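Local coordinates for protein MmoQ Response regulator (PDB 3LJX) that probably makes cyclic di-GMP from two GTP as a full-length response regulator, of which this chain is the HDOD-domain part, at residues Ala201-Leu204 / Ser205-Asp208; Gly217-Ala220 / Arg221-Leu225; His181-Leu184 / Thr185-Leu189; Ala135-Leu138 / Gly139-Asp143. All blocks are in the same frame, centred on the assembly; numbering follows the deposited sequence.

Contact 1: Ala201-Leu204 / Ser205-Asp208; sequences ALQL and SQQD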
loop_
_atom_site.group_PDB
_atom_site.type_symbol
_atom_site.label_atom_id
_atom_site.label_comp_id
_atom_site.label_asym_id
_atom_site.label_seq_id
_atom_site.Cartn_x
_atom_site.Cartn_y
_atom_site.Cartn_z
ATOM N N ALA A 201 10.157 -9.014 -2.887
ATOM C CA ALA A 201 10.859 -8.248 -1.865
ATOM C C ALA A 201 9.901 -8.038 -0.691
ATOM O O ALA A 201 10.282 -8.164 0.475
ATOM C CB ALA A 201 11.344 -6.934 -2.428
ATOM N N LEU A 202 8.640 -7.767 -1.016
ATOM C CA LEU A 202 7.597 -7.582 -0.013
ATOM C C LEU A 202 7.387 -8.840 0.819
ATOM O O LEU A 202 7.346 -8.788 2.056
ATOM C CB LEU A 202 6.281 -7.210 -0.689
ATOM C CG LEU A 202 5.080 -7.098 0.244
ATOM C CD1 LEU A 202 5.334 -6.017 1.300
ATOM C CD2 LEU A 202 3.789 -6.802 -0.554
ATOM N N GLN A 203 7.255 -9.976 0.144
ATOM C CA GLN A 203 7.084 -11.235 0.862
ATOM C C GLN A 203 8.289 -11.546 1.747
ATOM O O GLN A 203 8.130 -11.930 2.904
ATOM C CB GLN A 203 6.827 -12.392 -0.101
ATOM C CG GLN A 203 6.310 -13.627 0.617
ATOM C CD GLN A 203 5.844 -14.714 -0.327
ATOM O OE1 GLN A 203 6.099 -14.665 -1.531
ATOM N NE2 GLN A 203 5.156 -15.708 0.218
ATOM N N LEU A 204 9.489 -11.384 1.193
ATOM C CA LEU A 204 10.721 -11.544 1.959
ATOM C C LEU A 204 10.716 -10.660 3.213
ATOM O O LEU A 204 11.115 -11.098 4.299
ATOM C CB LEU A 204 11.923 -11.169 1.094
ATOM C CG LEU A 204 13.040 -12.182 0.925
ATOM C CD1 LEU A 204 12.467 -13.555 0.641
ATOM C CD2 LEU A 204 13.969 -11.742 -0.204
ATOM N N SER A 205 10.268 -9.413 3.065
ATOM C CA SER A 205 10.352 -8.463 4.169
ATOM C C SER A 205 9.517 -8.922 5.353
ATOM O O SER A 205 9.647 -8.379 6.445
ATOM C CB SER A 205 9.843 -7.095 3.743
ATOM O OG SER A 205 8.424 -7.118 3.668
ATOM N N GLN A 206 8.650 -9.907 5.131
ATOM C CA GLN A 206 7.751 -10.371 6.184
ATOM C C GLN A 206 8.284 -11.542 7.037
ATOM O O GLN A 206 7.672 -11.906 8.032
ATOM C CB GLN A 206 6.369 -10.676 5.592
ATOM C CG GLN A 206 5.704 -9.427 5.012
ATOM C CD GLN A 206 4.492 -9.721 4.132
ATOM O OE1 GLN A 206 3.643 -8.854 3.935
ATOM N NE2 GLN A 206 4.413 -10.938 3.598
ATOM N N GLN A 207 9.418 -12.119 6.650
ATOM C CA GLN A 207 10.045 -13.172 7.433
ATOM C C GLN A 207 10.568 -12.614 8.743
ATOM O O GLN A 207 10.857 -11.419 8.857
ATOM C CB GLN A 207 11.243 -13.775 6.703
ATOM C CG GLN A 207 10.994 -14.247 5.300
ATOM C CD GLN A 207 12.311 -14.522 4.610
ATOM O OE1 GLN A 207 12.835 -13.671 3.879
ATOM N NE2 GLN A 207 12.884 -15.691 4.874
ATOM N N ASP A 208 10.726 -13.500 9.717
ATOM C CA ASP A 208 11.279 -13.127 11.010
ATOM C C ASP A 208 12.689 -12.579 10.840
ATOM O O ASP A 208 13.098 -11.644 11.528
ATOM C CB ASP A 208 11.292 -14.342 11.940
ATOM C CG ASP A 208 9.902 -14.937 12.138
ATOM O OD1 ASP A 208 9.167 -14.443 13.020
ATOM O OD2 ASP A 208 9.542 -15.888 11.403
#
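S205 OG gives a hydrogen bond of 2.6 Å to L202 O, the shortest polar bond of this contact. It is a side chain reaching back one turn to a backbone carbonyl. The torsion explains it: OG sits between the backbone N and the carbonyl carbon (chi1 75°), and this turns the hydroxyl back to L202 O. The hydroxyl meets the carbonyl from the side, with a C=O...OG angle of 130°. The backbone amide of the same residue is held as well, since S205 N donates to A201 O at 2.9 Å. S205 thus closes on two successive carbonyls, and it is buried, with its side chain against L223 of helix 214-233. With an alanine here, L202 O would probably be left without its hydroxyl partner in a buried place. The methylenes of Q206 run past the same carbonyl, with Q206 CG 3.4 Å from L202 O. The rest of its chain is extended and leads out toward D182. Beyond S205 the bonds span three residues instead of four. Q206 N donates to Q203 O at 3.1 Å, from well above the carbonyl plane. Q207 N donates to L204 O at 3.1 Å with a straight N-H (167°). The side chains of L204 and Q207 lie side by side and point the same way, and Q207 CG comes within 3.3 Å of L204 O. This is the C-terminal end of helix 196-204 unwinding through a type I beta turn, L204 to Q207, within the all-helical HDOD domain.

Contact 2: Gly217-Ala220 / Arg221-Leu225; sequences GRFA and RQLAL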
loop_
_atom_site.group_PDB
_atom_site.type_symbol
_atom_site.label_atom_id
_atom_site.label_comp_id
_atom_site.label_asym_id
_atom_site.label_seq_id
_atom_site.Cartn_x
_atom_site.Cartn_y
_atom_site.Cartn_z
ATOM N N GLY A 217 17.043 -8.799 -1.392
ATOM C CA GLY A 217 17.241 -8.908 0.044
ATOM C C GLY A 217 17.369 -7.537 0.680
ATOM O O GLY A 217 16.821 -7.281 1.757
ATOM N N ARG A 218 18.070 -6.632 0.004
ATOM C CA ARG A 218 18.304 -5.311 0.579
ATOM C C ARG A 218 17.010 -4.505 0.605
ATOM O O ARG A 218 16.686 -3.841 1.601
ATOM C CB ARG A 218 19.397 -4.562 -0.177
ATOM C CG ARG A 218 19.871 -3.310 0.535
ATOM C CD ARG A 218 20.921 -2.601 -0.287
ATOM N NE ARG A 218 22.251 -2.837 0.243
ATOM C CZ ARG A 218 22.939 -1.927 0.921
ATOM N NH1 ARG A 218 22.418 -0.721 1.124
ATOM N NH2 ARG A 218 24.148 -2.217 1.388
ATOM N N PHE A 219 16.250 -4.584 -0.479
ATOM C CA PHE A 219 14.974 -3.891 -0.526
ATOM C C PHE A 219 14.034 -4.506 0.520
ATOM O O PHE A 219 13.331 -3.782 1.226
ATOM C CB PHE A 219 14.389 -3.961 -1.940
ATOM C CG PHE A 219 13.153 -3.131 -2.139
ATOM C CD1 PHE A 219 12.994 -1.925 -1.486
ATOM C CD2 PHE A 219 12.159 -3.551 -3.014
ATOM C CE1 PHE A 219 11.848 -1.158 -1.677
ATOM C CE2 PHE A 219 11.014 -2.790 -3.215
ATOM C CZ PHE A 219 10.862 -1.585 -2.544
ATOM N N ALA A 220 14.048 -5.834 0.646
ATOM C CA ALA A 220 13.235 -6.487 1.668
ATOM C C ALA A 220 13.570 -5.945 3.069
ATOM O O ALA A 220 12.674 -5.638 3.861
ATOM C CB ALA A 220 13.402 -8.020 1.615
ATOM N N ARG A 221 14.854 -5.827 3.379
ATOM C CA ARG A 221 15.248 -5.307 4.689
ATOM C C ARG A 221 14.791 -3.853 4.848
ATOM O O ARG A 221 14.437 -3.425 5.948
ATOM C CB ARG A 221 16.753 -5.441 4.914
ATOM C CG ARG A 221 17.192 -6.869 5.274
ATOM C CD ARG A 221 18.701 -6.982 5.560
ATOM N NE ARG A 221 19.481 -6.973 4.324
ATOM C CZ ARG A 221 19.650 -8.042 3.552
ATOM N NH1 ARG A 221 19.100 -9.208 3.892
ATOM N NH2 ARG A 221 20.360 -7.951 2.434
ATOM N N GLN A 222 14.747 -3.104 3.748
ATOM C CA GLN A 222 14.272 -1.720 3.807
ATOM C C GLN A 222 12.780 -1.650 4.075
ATOM O O GLN A 222 12.305 -0.778 4.824
ATOM C CB GLN A 222 14.605 -0.974 2.528
ATOM C CG GLN A 222 16.112 -0.728 2.309
ATOM C CD GLN A 222 16.394 -0.215 0.895
ATOM O OE1 GLN A 222 15.720 -0.616 -0.072
ATOM N NE2 GLN A 222 17.384 0.670 0.767
ATOM N N LEU A 223 12.050 -2.580 3.472
ATOM C CA LEU A 223 10.612 -2.697 3.685
ATOM C C LEU A 223 10.332 -3.094 5.125
ATOM O O LEU A 223 9.490 -2.485 5.787
ATOM C CB LEU A 223 10.021 -3.745 2.746
ATOM C CG LEU A 223 9.703 -3.243 1.340
ATOM C CD1 LEU A 223 9.954 -4.335 0.275
ATOM C CD2 LEU A 223 8.260 -2.729 1.316
ATOM N N ALA A 224 11.055 -4.107 5.606
ATOM C CA ALA A 224 10.871 -4.604 6.967
ATOM C C ALA A 224 11.129 -3.469 7.953
ATOM O O ALA A 224 10.401 -3.308 8.930
ATOM C CB ALA A 224 11.808 -5.814 7.255
ATOM N N LEU A 225 12.151 -2.662 7.678
ATOM C CA LEU A 225 12.453 -1.544 8.552
ATOM C C LEU A 225 11.345 -0.476 8.533
ATOM O O LEU A 225 10.993 0.074 9.576
ATOM C CB LEU A 225 13.780 -0.925 8.177
ATOM C CG LEU A 225 14.438 -0.213 9.334
ATOM C CD1 LEU A 225 14.712 -1.211 10.459
ATOM C CD2 LEU A 225 15.715 0.419 8.834
#
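R221 folds back over G217, and its side chain can be followed atom by atom. R221 CB lies 3.7 Å from G217 O, one turn earlier in the helix. R221 CG stays beside the same carbonyl, 3.6 Å from G217 O. The chain then bends at chi3 (-77°), which lays the guanidinium flat on the helix. R221 NE also stays by G217 O. R221 CZ comes to rest 3.4 Å from G217 O, so the carbonyl oxygen sits under the centre of one face. The tip continues to R221 NH2, 3.6 Å from R218 N. The absent side chain of G217 leaves room for this. R221 NH1 is hydrogen-bonded to I210 O and D212 O in the preceding loop. A leucine in its place has no guanidinium, and would probably leave I210 O and D212 O without this donor and the face of G217 less well packed. A second cluster is built on F219. Its CG is anti to the backbone N, and L223 CD1 stands over the ring in a CH-pi contact. L223 CD1 is 3.9 Å from the F219 ring centroid and only 7° off the normal. Q222 comes to the ring edge instead: Q222 OE1 is 3.3 Å from F219 CD1, with amide and ring planes nearly perpendicular (87°). The same oxygen is hydrogen-bonded to T129 OG1. All this lies on helix 214-233. Helix 196-204 packs on F219, A220 and L223, helix 106-125 meets Q222 and L223, and helix 245-254 lies against R221 and L225.

Contact 3: His181-Leu184 / Thr185-Leu189; sequences HDEL and TRMLL
H181 O and T185 meet in the first turns of helix 181-191, one of the helices of the all-helical HDOD domain. Two hydrogen bonds grip this carbonyl. T185 OG1 donates to H181 O at 2.8 Å, and T185 N reaches the same H181 O at 3.0 Å from above the carbonyl plane. The hydroxyl can do so because OG1 lies beside the backbone N (chi1 -68°). T185 OG1 is also hydrogen-bonded to the amide of G145, which ties the helix to the start of helix 144-152. Next to it, H181 ND1 makes a weak bond to D182 OD1.

Charged groups pack without pairing here. The R186 guanidinium lies against the backbone, with E183 CA over one face toward the rim, 3.6 Å from R186 NH2. Within this stretch the closest opposite charge is D182 OD2, 5.7 Å from R186 NH1. The field of that carboxylate may still steady it. E183 turns its own OE1 to T179 OG1. The other oxygen, E183 OE2, lies 3.7 Å from M187 SE, though this selenomethionine is poorly ordered.

The apolar contacts are on the buried side. L184 packs on A148 and L149 of helix 144-152, and L188 packs on V144. The two leucines also touch each other: L184 CD2 is 3.6 Å from L188 CD1 and 3.9 Å from L188 CD2.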
loop_
_atom_site.group_PDB
_atom_site.type_symbol
_atom_site.label_atom_id
_atom_site.label_comp_id
_atom_site.label_asym_id
_atom_site.label_seq_id
_atom_site.Cartn_x
_atom_site.Cartn_y
_atom_site.Cartn_z
ATOM N N HIS A 181 -4.776 -11.992 3.753
ATOM C CA HIS A 181 -4.575 -10.589 3.411
ATOM C C HIS A 181 -3.221 -10.307 2.731
ATOM O O HIS A 181 -3.115 -9.393 1.903
ATOM C CB HIS A 181 -4.820 -9.670 4.610
ATOM C CG HIS A 181 -3.984 -9.978 5.812
ATOM N ND1 HIS A 181 -2.624 -9.745 5.857
ATOM C CD2 HIS A 181 -4.323 -10.441 7.039
ATOM C CE1 HIS A 181 -2.162 -10.075 7.051
ATOM N NE2 HIS A 181 -3.172 -10.504 7.785
ATOM N N ASP A 182 -2.208 -11.119 3.046
ATOM C CA ASP A 182 -0.888 -10.969 2.418
ATOM C C ASP A 182 -0.835 -11.536 0.993
ATOM O O ASP A 182 -0.293 -10.904 0.083
ATOM C CB ASP A 182 0.222 -11.576 3.297
ATOM C CG ASP A 182 0.451 -10.775 4.565
ATOM O OD1 ASP A 182 0.302 -9.533 4.510
ATOM O OD2 ASP A 182 0.775 -11.376 5.613
ATOM N N GLU A 183 -1.397 -12.721 0.790
ATOM C CA GLU A 183 -1.516 -13.241 -0.566
ATOM C C GLU A 183 -2.358 -12.277 -1.401
ATOM O O GLU A 183 -2.000 -11.917 -2.524
ATOM C CB GLU A 183 -2.163 -14.619 -0.565
ATOM C CG GLU A 183 -2.165 -15.274 -1.945
ATOM C CD GLU A 183 -3.265 -16.315 -2.106
ATOM O OE1 GLU A 183 -4.069 -16.496 -1.167
ATOM O OE2 GLU A 183 -3.332 -16.955 -3.177
ATOM N N LEU A 184 -3.475 -11.836 -0.839
ATOM C CA LEU A 184 -4.367 -10.962 -1.575
ATOM C C LEU A 184 -3.609 -9.684 -2.000
ATOM O O LEU A 184 -3.714 -9.236 -3.140
ATOM C CB LEU A 184 -5.586 -10.630 -0.715
ATOM C CG LEU A 184 -6.908 -10.458 -1.450
ATOM C CD1 LEU A 184 -7.900 -9.636 -0.616
ATOM C CD2 LEU A 184 -6.675 -9.840 -2.807
ATOM N N THR A 185 -2.829 -9.113 -1.087
ATOM C CA THR A 185 -2.018 -7.945 -1.419
ATOM C C THR A 185 -1.152 -8.188 -2.662
ATOM O O THR A 185 -1.169 -7.405 -3.632
ATOM C CB THR A 185 -1.131 -7.541 -0.232
ATOM O OG1 THR A 185 -1.959 -7.052 0.835
ATOM C CG2 THR A 185 -0.146 -6.455 -0.652
ATOM N N ARG A 186 -0.410 -9.287 -2.641
ATOM C CA ARG A 186 0.488 -9.619 -3.754
ATOM C C ARG A 186 -0.273 -9.789 -5.051
ATOM O O ARG A 186 0.197 -9.370 -6.112
ATOM C CB ARG A 186 1.286 -10.891 -3.474
ATOM C CG ARG A 186 2.049 -10.867 -2.144
ATOM C CD ARG A 186 3.085 -12.018 -2.067
ATOM N NE ARG A 186 2.474 -13.329 -1.844
ATOM C CZ ARG A 186 2.173 -13.817 -0.640
ATOM N NH1 ARG A 186 2.424 -13.098 0.452
ATOM N NH2 ARG A 186 1.625 -15.023 -0.523
HETATM N N MSE A 187 -1.447 -10.407 -4.977
HETATM C CA MSE A 187 -2.238 -10.621 -6.184
HETATM C C MSE A 187 -2.752 -9.294 -6.704
HETATM O O MSE A 187 -2.743 -9.062 -7.903
HETATM C CB MSE A 187 -3.409 -11.564 -5.934
HETATM C CG MSE A 187 -2.990 -12.982 -5.549
HETATM SE SE MSE A 187 -4.560 -14.043 -5.046
HETATM C CE MSE A 187 -5.577 -13.884 -6.708
ATOM N N LEU A 188 -3.190 -8.426 -5.795
ATOM C CA LEU A 188 -3.654 -7.092 -6.173
ATOM C C LEU A 188 -2.499 -6.325 -6.840
ATOM O O LEU A 188 -2.648 -5.784 -7.951
ATOM C CB LEU A 188 -4.167 -6.346 -4.934
ATOM C CG LEU A 188 -5.687 -6.206 -4.743
ATOM C CD1 LEU A 188 -6.458 -7.367 -5.349
ATOM C CD2 LEU A 188 -6.075 -6.004 -3.286
ATOM N N LEU A 189 -1.346 -6.302 -6.170
ATOM C CA LEU A 189 -0.200 -5.544 -6.666
ATOM C C LEU A 189 0.231 -6.087 -8.022
ATOM O O LEU A 189 0.626 -5.337 -8.921
ATOM C CB LEU A 189 0.974 -5.592 -5.674
ATOM C CG LEU A 189 0.787 -4.895 -4.323
ATOM C CD1 LEU A 189 2.031 -5.064 -3.444
ATOM C CD2 LEU A 189 0.461 -3.413 -4.499
#

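Contact 4: Ala135-Leu138 / Gly139-Asp143; sequences AFTL and GLLAD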
loop_
_atom_site.group_PDB
_atom_site.type_symbol
_atom_site.label_atom_id
_atom_site.label_comp_id
_atom_site.label_asym_id
_atom_site.label_seq_id
_atom_site.Cartn_x
_atom_site.Cartn_y
_atom_site.Cartn_z
ATOM N N ALA A 135 9.015 3.427 -4.342
ATOM C CA ALA A 135 9.057 2.760 -3.047
ATOM C C ALA A 135 7.941 3.286 -2.147
ATOM O O ALA A 135 7.302 2.515 -1.425
ATOM C CB ALA A 135 10.436 2.952 -2.376
ATOM N N PHE A 136 7.710 4.598 -2.191
ATOM C CA PHE A 136 6.643 5.204 -1.398
ATOM C C PHE A 136 5.339 4.462 -1.666
ATOM O O PHE A 136 4.632 4.032 -0.750
ATOM C CB PHE A 136 6.469 6.670 -1.782
ATOM C CG PHE A 136 5.298 7.326 -1.124
ATOM C CD1 PHE A 136 4.003 7.088 -1.582
ATOM C CD2 PHE A 136 5.480 8.188 -0.046
ATOM C CE1 PHE A 136 2.906 7.697 -0.977
ATOM C CE2 PHE A 136 4.389 8.793 0.571
ATOM C CZ PHE A 136 3.099 8.552 0.100
ATOM N N THR A 137 5.052 4.307 -2.952
ATOM C CA THR A 137 3.838 3.674 -3.412
ATOM C C THR A 137 3.733 2.242 -2.926
ATOM O O THR A 137 2.674 1.817 -2.449
ATOM C CB THR A 137 3.758 3.712 -4.951
ATOM O OG1 THR A 137 3.885 5.069 -5.389
ATOM C CG2 THR A 137 2.428 3.166 -5.436
ATOM N N LEU A 138 4.819 1.485 -3.028
ATOM C CA LEU A 138 4.784 0.112 -2.518
ATOM C C LEU A 138 4.533 0.078 -1.005
ATOM O O LEU A 138 3.795 -0.780 -0.504
ATOM C CB LEU A 138 6.061 -0.637 -2.850
ATOM C CG LEU A 138 6.009 -2.101 -2.416
ATOM C CD1 LEU A 138 4.758 -2.790 -2.962
ATOM C CD2 LEU A 138 7.275 -2.845 -2.849
ATOM N N GLY A 139 5.135 1.020 -0.283
ATOM C CA GLY A 139 4.924 1.117 1.148
ATOM C C GLY A 139 3.455 1.398 1.438
ATOM O O GLY A 139 2.831 0.747 2.278
ATOM N N LEU A 140 2.895 2.366 0.723
ATOM C CA LEU A 140 1.485 2.700 0.860
ATOM C C LEU A 140 0.584 1.468 0.723
ATOM O O LEU A 140 -0.386 1.294 1.486
ATOM C CB LEU A 140 1.099 3.734 -0.197
ATOM C CG LEU A 140 -0.316 4.299 -0.146
ATOM C CD1 LEU A 140 -0.473 5.242 1.054
ATOM C CD2 LEU A 140 -0.663 5.027 -1.453
ATOM N N LEU A 141 0.921 0.612 -0.240
ATOM C CA LEU A 141 0.039 -0.475 -0.676
ATOM C C LEU A 141 0.383 -1.827 -0.051
ATOM O O LEU A 141 -0.309 -2.809 -0.294
ATOM C CB LEU A 141 0.109 -0.603 -2.199
ATOM C CG LEU A 141 -0.860 0.147 -3.125
ATOM C CD1 LEU A 141 -1.743 1.187 -2.411
ATOM C CD2 LEU A 141 -0.132 0.743 -4.332
ATOM N N ALA A 142 1.447 -1.867 0.752
ATOM C CA ALA A 142 2.022 -3.118 1.272
ATOM C C ALA A 142 1.049 -4.114 1.932
ATOM O O ALA A 142 1.355 -5.313 2.041
ATOM C CB ALA A 142 3.181 -2.798 2.230
ATOM N N ASP A 143 -0.102 -3.634 2.399
ATOM C CA ASP A 143 -1.106 -4.549 2.956
ATOM C C ASP A 143 -2.527 -4.172 2.548
ATOM O O ASP A 143 -3.489 -4.340 3.310
ATOM C CB ASP A 143 -0.966 -4.706 4.478
ATOM C CG ASP A 143 -1.112 -3.398 5.225
ATOM O OD1 ASP A 143 -1.405 -2.356 4.594
ATOM O OD2 ASP A 143 -0.922 -3.411 6.457
#
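G139 N and A135 O form one of the regular bonds of helix 132-141, a buried helix of the HDOD domain close to the centre of the chain. G139 N donates to A135 O at 2.9 Å. The next amide follows suit, with L140 N 2.8 Å from F136 O. Both bonds are nearly straight. Then the pattern slackens. L141 N is shared: it donates to T137 O at 3.1 Å with an N-H...O angle of 137°, and weakly to L138 O. A142 N makes only a weak bond, to G139 O. It is near L138 O too, but the angle there is too poor for a bond. The helical pattern is thus giving way toward the turn that leads to D143. R116 of helix 106-125 supplies donors on this side. R116 NE is hydrogen-bonded to G139 O, and R116 NH2 forms a salt bridge with D143 OD1. The buried hydroxyl of T137 is satisfied as well. T137 OG1 is hydrogen-bonded to A69 O and to K133 O, the latter one turn earlier in its own helix. It lies beside the backbone N (chi1 -55°), which brings it near that carbonyl and leaves the methyl on the other branch for packing. F136 touches L140 only loosely. F136 CE1 is 4.4 Å from L140 CB. T137 and L141 lie side by side and point the same way, with T137 CG2 3.7 Å from L141 CD2.

How the contacts relate
The four contacts lie in series along the chain, in the order 4, 3, 1, 2. Contact 4 is the most central and touches the other three. Its L138 reaches both ways: L138 CD2 is 3.8 Å from F219 CE2 of contact 2, and L138 CD1 is 3.6 Å from L189 CD1 of contact 3. T185 CG2 of contact 3 also meets A142 O at 3.3 Å. L202 of contact 1 packs on A142, T185 and L189. S205 CB lies 3.2 Å from A220 O, joining contacts 1 and 2. Contacts 2 and 3 do not touch; their nearest atoms are about 8 Å apart. The four together describe helix packing, with no ligand among them.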